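Local coordinates for putative major capsid protein (Cafeteriavirus-dependent mavirus, PDB 6G44) that probably builds the outer shell of the virophage particle, as a double jelly-roll subunit that associates into trimers, at residues Val148-Lys153 against Tyr387-Ser392. Sequence-based numbering, arbitrary orientation. Where two conformers were deposited one is given.
With SO4 (sulfate ion), chain Z.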
# COMPACT_ATOMS: atom_id res chain seq x y z
N VAL C 148 -8.41 1.52 -12.49
CA VAL C 148 -9.79 1.77 -12.87
C VAL C 148 -10.06 3.26 -12.81
O VAL C 148 -9.73 3.93 -11.81
CB VAL C 148 -10.74 0.96 -11.95
CG1 VAL C 148 -12.18 1.34 -12.17
CG2 VAL C 148 -10.55 -0.54 -12.13
N ASP C 149 -10.69 3.79 -13.86
CA ASP C 149 -10.95 5.23 -13.95
C ASP C 149 -11.88 5.70 -12.84
O ASP C 149 -12.90 5.09 -12.51
CB ASP C 149 -11.66 5.57 -15.26
CG ASP C 149 -10.81 5.35 -16.48
OD1 ASP C 149 -9.60 5.52 -16.42
OD2 ASP C 149 -11.40 5.02 -17.54
N GLU C 150 -11.51 6.84 -12.24
CA GLU C 150 -12.34 7.46 -11.22
C GLU C 150 -13.32 8.46 -11.77
O GLU C 150 -14.39 8.66 -11.18
CB GLU C 150 -11.45 8.14 -10.17
CG GLU C 150 -10.56 7.16 -9.41
CD GLU C 150 -9.22 6.84 -10.06
OE1 GLU C 150 -8.93 7.39 -11.16
OE2 GLU C 150 -8.46 6.04 -9.46
N TYR C 151 -12.94 9.14 -12.86
CA TYR C 151 -13.73 10.23 -13.43
C TYR C 151 -14.02 9.95 -14.91
O TYR C 151 -13.40 9.09 -15.53
CB TYR C 151 -13.05 11.59 -13.22
CG TYR C 151 -12.66 11.81 -11.79
CD1 TYR C 151 -13.61 12.10 -10.82
CD2 TYR C 151 -11.36 11.64 -11.37
CE1 TYR C 151 -13.25 12.23 -9.49
CE2 TYR C 151 -10.99 11.75 -10.03
CZ TYR C 151 -11.95 12.03 -9.11
OH TYR C 151 -11.56 12.13 -7.78
N ASN C 152 -14.94 10.73 -15.47
CA ASN C 152 -15.42 10.45 -16.81
C ASN C 152 -14.60 11.12 -17.93
O ASN C 152 -14.95 10.96 -19.10
CB ASN C 152 -16.91 10.81 -16.92
CG ASN C 152 -17.17 12.29 -17.00
OD1 ASN C 152 -16.35 13.12 -16.62
ND2 ASN C 152 -18.37 12.64 -17.47
N LYS C 153 -13.54 11.84 -17.57
CA LYS C 153 -12.58 12.40 -18.51
C LYS C 153 -11.18 12.27 -17.96
O LYS C 153 -10.96 12.34 -16.73
CB LYS C 153 -12.83 13.88 -18.73
CG LYS C 153 -14.14 14.25 -19.38
CD LYS C 153 -14.08 15.70 -19.80
CE LYS C 153 -15.37 16.19 -20.40
NZ LYS C 153 -15.48 17.59 -19.95
N TYR C 387 -16.32 -2.81 -2.54
CA TYR C 387 -16.15 -1.69 -3.46
C TYR C 387 -14.86 -0.95 -3.13
O TYR C 387 -14.64 -0.58 -1.99
CB TYR C 387 -17.34 -0.75 -3.40
CG TYR C 387 -17.28 0.31 -4.45
CD1 TYR C 387 -17.74 0.07 -5.76
CD2 TYR C 387 -16.78 1.58 -4.16
CE1 TYR C 387 -17.64 1.02 -6.76
CE2 TYR C 387 -16.70 2.55 -5.13
CZ TYR C 387 -17.16 2.29 -6.43
OH TYR C 387 -17.08 3.27 -7.40
N ASN C 388 -14.04 -0.72 -4.16
CA ASN C 388 -12.62 -0.39 -3.97
C ASN C 388 -12.18 0.96 -4.52
O ASN C 388 -10.99 1.22 -4.60
CB ASN C 388 -11.73 -1.52 -4.53
CG ASN C 388 -11.90 -1.71 -6.02
OD1 ASN C 388 -12.38 -0.82 -6.73
ND2 ASN C 388 -11.51 -2.90 -6.51
N LYS C 389 -13.12 1.84 -4.83
CA LYS C 389 -12.82 3.17 -5.35
C LYS C 389 -13.31 4.28 -4.42
O LYS C 389 -14.15 4.07 -3.56
CB LYS C 389 -13.42 3.38 -6.74
CG LYS C 389 -12.93 2.37 -7.77
CD LYS C 389 -11.42 2.34 -7.91
CE LYS C 389 -10.86 3.63 -8.49
NZ LYS C 389 -9.38 3.65 -8.44
N ARG C 390 -12.74 5.46 -4.65
CA ARG C 390 -13.04 6.67 -3.85
C ARG C 390 -14.49 7.12 -4.00
O ARG C 390 -15.16 6.83 -5.01
CB ARG C 390 -12.10 7.81 -4.22
CG ARG C 390 -12.31 8.33 -5.63
CD ARG C 390 -11.26 9.32 -6.11
NE ARG C 390 -9.97 8.66 -6.28
CZ ARG C 390 -8.92 9.29 -6.77
NH1 ARG C 390 -9.01 10.54 -7.13
NH2 ARG C 390 -7.77 8.64 -6.95
N PHE C 391 -14.98 7.87 -3.01
CA PHE C 391 -16.37 8.33 -3.01
C PHE C 391 -16.70 9.23 -4.22
O PHE C 391 -17.79 9.12 -4.78
CB PHE C 391 -16.69 9.05 -1.69
CG PHE C 391 -18.12 9.51 -1.59
CD1 PHE C 391 -19.17 8.59 -1.66
CD2 PHE C 391 -18.43 10.85 -1.47
CE1 PHE C 391 -20.50 8.99 -1.59
CE2 PHE C 391 -19.75 11.25 -1.40
CZ PHE C 391 -20.78 10.34 -1.46
N SER C 392 -15.77 10.10 -4.62
CA SER C 392 -15.98 11.01 -5.76
C SER C 392 -16.14 10.26 -7.08
O SER C 392 -16.71 10.83 -8.01
CB SER C 392 -14.86 12.05 -5.88
OG SER C 392 -13.61 11.44 -6.03
S SO4 Z . -8.91 5.35 -5.18
O1 SO4 Z . -10.08 5.78 -5.94
O2 SO4 Z . -7.85 6.34 -5.27
O3 SO4 Z . -8.43 4.05 -5.74
O4 SO4 Z . -9.31 5.13 -3.76
O HOH W 1 -7.88 1.48 -9.60
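Glu150 and Lys389 form the main salt bridge between two loops of the double jelly-roll subunit, with OE2 of Glu150 2.8 Å from NZ of Lys389. The ammonium group arrives from above the carboxylate plane, carried there by a lysine chain folded at both chi2 (-56°) and chi3 (-67°). Arg390 adds a longer charge pairing, its NH2 3.7 Å from Glu150 OE2 but with no N-H aimed at that oxygen; instead, CG of Glu150 rests on one guanidinium face. Asn160 takes the other carboxylate oxygen.

Hydrogen bonds continue the contact at Tyr151. Its hydroxyl donates to Ser392 OG (2.8 Å) and accepts from Arg390 NH1 (3.1 Å), the guanidinium standing nearly upright to the ring, 79° between planes. Ser392 OG also bonds to the Cys180 carbonyl of the second subunit. A water links Val148 N with Lys389 NZ.

A sulfate, probably from the crystallisation liquor, lies at the guanidinium edge: Arg390 NE reaches O1 at 2.9 Å and NH2 reaches O2 at 2.8 Å, while Lys389 NZ holds O3. Ser172 of the second subunit also binds it. Glu150 and the sulfate both bring negative charge to Lys389 and Arg390, which probably holds the lysine and arginine ends close together beside the second subunit.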